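Local coordinates for protein uncharacterized esterase YxiM (Bacillus subtilis, PDB 2O14) that is an uncharacterized member of the GDSL lipolytic enzyme family that probably acts as an esterase, hydrolysing ester bonds, at residues Y311-N316 against V356-R361. Sequence-based numbering, arbitrary orientation.
Sequences YLIDLN and VQELKR
With CG1 of I313 turned beside its backbone N (chi1 -58°) and chi2 bent as well, CD1 reaches the C-terminal turns of helix 345-361, where CG of E358, anti to its own backbone N (chi1 179°), comes forward to meet it. The contact belongs to the SGNH-hydrolase fold of the GDSL family: I313 ends strand 311-313, an outermost strand of the five-stranded parallel sheet, and the helix packs against the sheet there. I313 and E358 run past each other in opposite directions, CD1 lying 3.3 Å from E358 CG and CG2 flanking the same methylene at 3.9 Å. L359 crosses I313 at about a right angle, its CD2 pressed to 3.4 Å from I313 CD1, tighter than usual for two carbons. I273 of the adjoining strand touches both I313 and L359, extending this apolar layer into the sheet. Beyond its aliphatic part E358 is polar, and R361 grips its carboxylate side-on, NE to OE1 and NH2 to OE2, both from the syn side, the NE bond tilted about 30° out of the carboxylate plane; this two-bond salt bridge would limit rotation of the carboxylate. D314, at the N-cap position just before helix 315-326, is tied through its carboxylate to R298 and T276. D314 N donates to a water whose O lies 2.9 Å away, and that water gives a weak hydrogen bond to OE2 of E358.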
loop_
_atom_site.group_PDB
_atom_site.type_symbol
_atom_site.label_atom_id
_atom_site.label_comp_id
_atom_site.label_asym_id
_atom_site.label_seq_id
_atom_site.Cartn_x
_atom_site.Cartn_y
_atom_site.Cartn_z
ATOM N N TYR A 311 2.798 18.361 -9.109
ATOM C CA TYR A 311 1.577 18.926 -8.550
ATOM C C TYR A 311 1.833 18.969 -7.048
ATOM O O TYR A 311 2.672 18.220 -6.538
ATOM C CB TYR A 311 0.375 18.037 -8.865
ATOM C CG TYR A 311 -0.057 18.094 -10.312
ATOM C CD1 TYR A 311 -0.612 19.255 -10.849
ATOM C CD2 TYR A 311 0.104 16.996 -11.150
ATOM C CE1 TYR A 311 -0.996 19.319 -12.189
ATOM C CE2 TYR A 311 -0.276 17.047 -12.492
ATOM C CZ TYR A 311 -0.823 18.209 -13.004
ATOM O OH TYR A 311 -1.197 18.261 -14.329
ATOM N N LEU A 312 1.125 19.837 -6.337
ATOM C CA LEU A 312 1.334 19.968 -4.900
ATOM C C LEU A 312 0.067 20.208 -4.096
ATOM O O LEU A 312 -0.724 21.108 -4.409
ATOM C CB LEU A 312 2.316 21.114 -4.617
ATOM C CG LEU A 312 2.557 21.463 -3.144
ATOM C CD1 LEU A 312 3.416 20.387 -2.498
ATOM C CD2 LEU A 312 3.247 22.822 -3.041
ATOM N N ILE A 313 -0.113 19.395 -3.059
ATOM C CA ILE A 313 -1.246 19.517 -2.152
ATOM C C ILE A 313 -0.599 19.916 -0.836
ATOM O O ILE A 313 0.129 19.120 -0.239
ATOM C CB ILE A 313 -1.974 18.174 -1.931
ATOM C CG1 ILE A 313 -2.476 17.610 -3.260
ATOM C CG2 ILE A 313 -3.145 18.375 -0.978
ATOM C CD1 ILE A 313 -3.509 18.469 -3.941
ATOM N N ASP A 314 -0.835 21.146 -0.392
ATOM C CA ASP A 314 -0.246 21.605 0.863
ATOM C C ASP A 314 -1.158 21.169 1.998
ATOM O O ASP A 314 -1.720 22.000 2.717
ATOM C CB ASP A 314 -0.107 23.128 0.873
ATOM C CG ASP A 314 1.017 23.603 1.772
ATOM O OD1 ASP A 314 1.343 22.897 2.753
ATOM O OD2 ASP A 314 1.568 24.689 1.503
ATOM N N LEU A 315 -1.301 19.859 2.158
ATOM C CA LEU A 315 -2.167 19.311 3.192
ATOM C C LEU A 315 -1.818 19.836 4.583
ATOM O O LEU A 315 -2.676 19.896 5.463
ATOM C CB LEU A 315 -2.098 17.784 3.165
ATOM C CG LEU A 315 -3.242 17.028 3.839
ATOM C CD1 LEU A 315 -4.575 17.525 3.298
ATOM C CD2 LEU A 315 -3.077 15.532 3.579
ATOM N N ASN A 316 -0.562 20.220 4.781
ATOM C CA ASN A 316 -0.129 20.747 6.071
ATOM C C ASN A 316 -0.973 21.976 6.431
ATOM O O ASN A 316 -1.529 22.071 7.531
ATOM C CB ASN A 316 1.349 21.145 6.008
ATOM C CG ASN A 316 1.890 21.609 7.355
ATOM O OD1 ASN A 316 2.346 20.803 8.173
ATOM N ND2 ASN A 316 1.838 22.912 7.591
ATOM N N VAL A 356 -8.414 15.551 -1.911
ATOM C CA VAL A 356 -9.140 15.504 -3.181
ATOM C C VAL A 356 -9.817 16.840 -3.501
ATOM O O VAL A 356 -9.851 17.270 -4.658
ATOM C CB VAL A 356 -10.186 14.364 -3.171
ATOM C CG1 VAL A 356 -10.999 14.384 -4.451
ATOM C CG2 VAL A 356 -9.475 13.018 -3.028
ATOM N N GLN A 357 -10.349 17.496 -2.475
ATOM C CA GLN A 357 -10.995 18.794 -2.653
ATOM C C GLN A 357 -9.976 19.766 -3.249
ATOM O O GLN A 357 -10.315 20.621 -4.065
ATOM C CB GLN A 357 -11.485 19.323 -1.303
ATOM C CG GLN A 357 -11.956 20.766 -1.331
ATOM C CD GLN A 357 -12.335 21.285 0.047
ATOM O OE1 GLN A 357 -13.251 20.767 0.691
ATOM N NE2 GLN A 357 -11.629 22.310 0.505
ATOM N N GLU A 358 -8.724 19.619 -2.834
ATOM C CA GLU A 358 -7.645 20.468 -3.313
ATOM C C GLU A 358 -7.283 20.124 -4.760
ATOM O O GLU A 358 -7.005 21.015 -5.568
ATOM C CB GLU A 358 -6.426 20.301 -2.402
ATOM C CG GLU A 358 -5.204 21.118 -2.793
ATOM C CD GLU A 358 -5.495 22.600 -2.908
ATOM O OE1 GLU A 358 -6.509 23.058 -2.333
ATOM O OE2 GLU A 358 -4.699 23.307 -3.566
ATOM N N LEU A 359 -7.286 18.833 -5.082
ATOM C CA LEU A 359 -6.964 18.385 -6.434
ATOM C C LEU A 359 -8.006 18.921 -7.412
ATOM O O LEU A 359 -7.687 19.284 -8.544
ATOM C CB LEU A 359 -6.922 16.851 -6.500
ATOM C CG LEU A 359 -5.758 16.163 -5.775
ATOM C CD1 LEU A 359 -6.002 14.665 -5.698
ATOM C CD2 LEU A 359 -4.457 16.454 -6.499
ATOM N N LYS A 360 -9.254 18.977 -6.962
ATOM C CA LYS A 360 -10.331 19.480 -7.799
ATOM C C LYS A 360 -10.209 20.991 -7.976
ATOM O O LYS A 360 -10.450 21.517 -9.064
ATOM C CB LYS A 360 -11.684 19.119 -7.186
ATOM C CG LYS A 360 -11.937 17.619 -7.145
ATOM C CD LYS A 360 -13.311 17.283 -6.581
ATOM C CE LYS A 360 -13.522 15.776 -6.526
ATOM N NZ LYS A 360 -14.826 15.410 -5.907
ATOM N N ARG A 361 -9.822 21.685 -6.910
ATOM C CA ARG A 361 -9.665 23.134 -6.974
ATOM C C ARG A 361 -8.599 23.521 -7.995
ATOM O O ARG A 361 -8.707 24.561 -8.649
ATOM C CB ARG A 361 -9.271 23.693 -5.607
ATOM C CG ARG A 361 -9.186 25.214 -5.569
ATOM C CD ARG A 361 -8.552 25.688 -4.275
ATOM N NE ARG A 361 -7.130 25.362 -4.230
ATOM C CZ ARG A 361 -6.197 26.001 -4.923
ATOM N NH1 ARG A 361 -6.532 27.010 -5.719
ATOM N NH2 ARG A 361 -4.928 25.632 -4.823
HETATM O O HOH W 1 -2.309 23.107 -1.914
#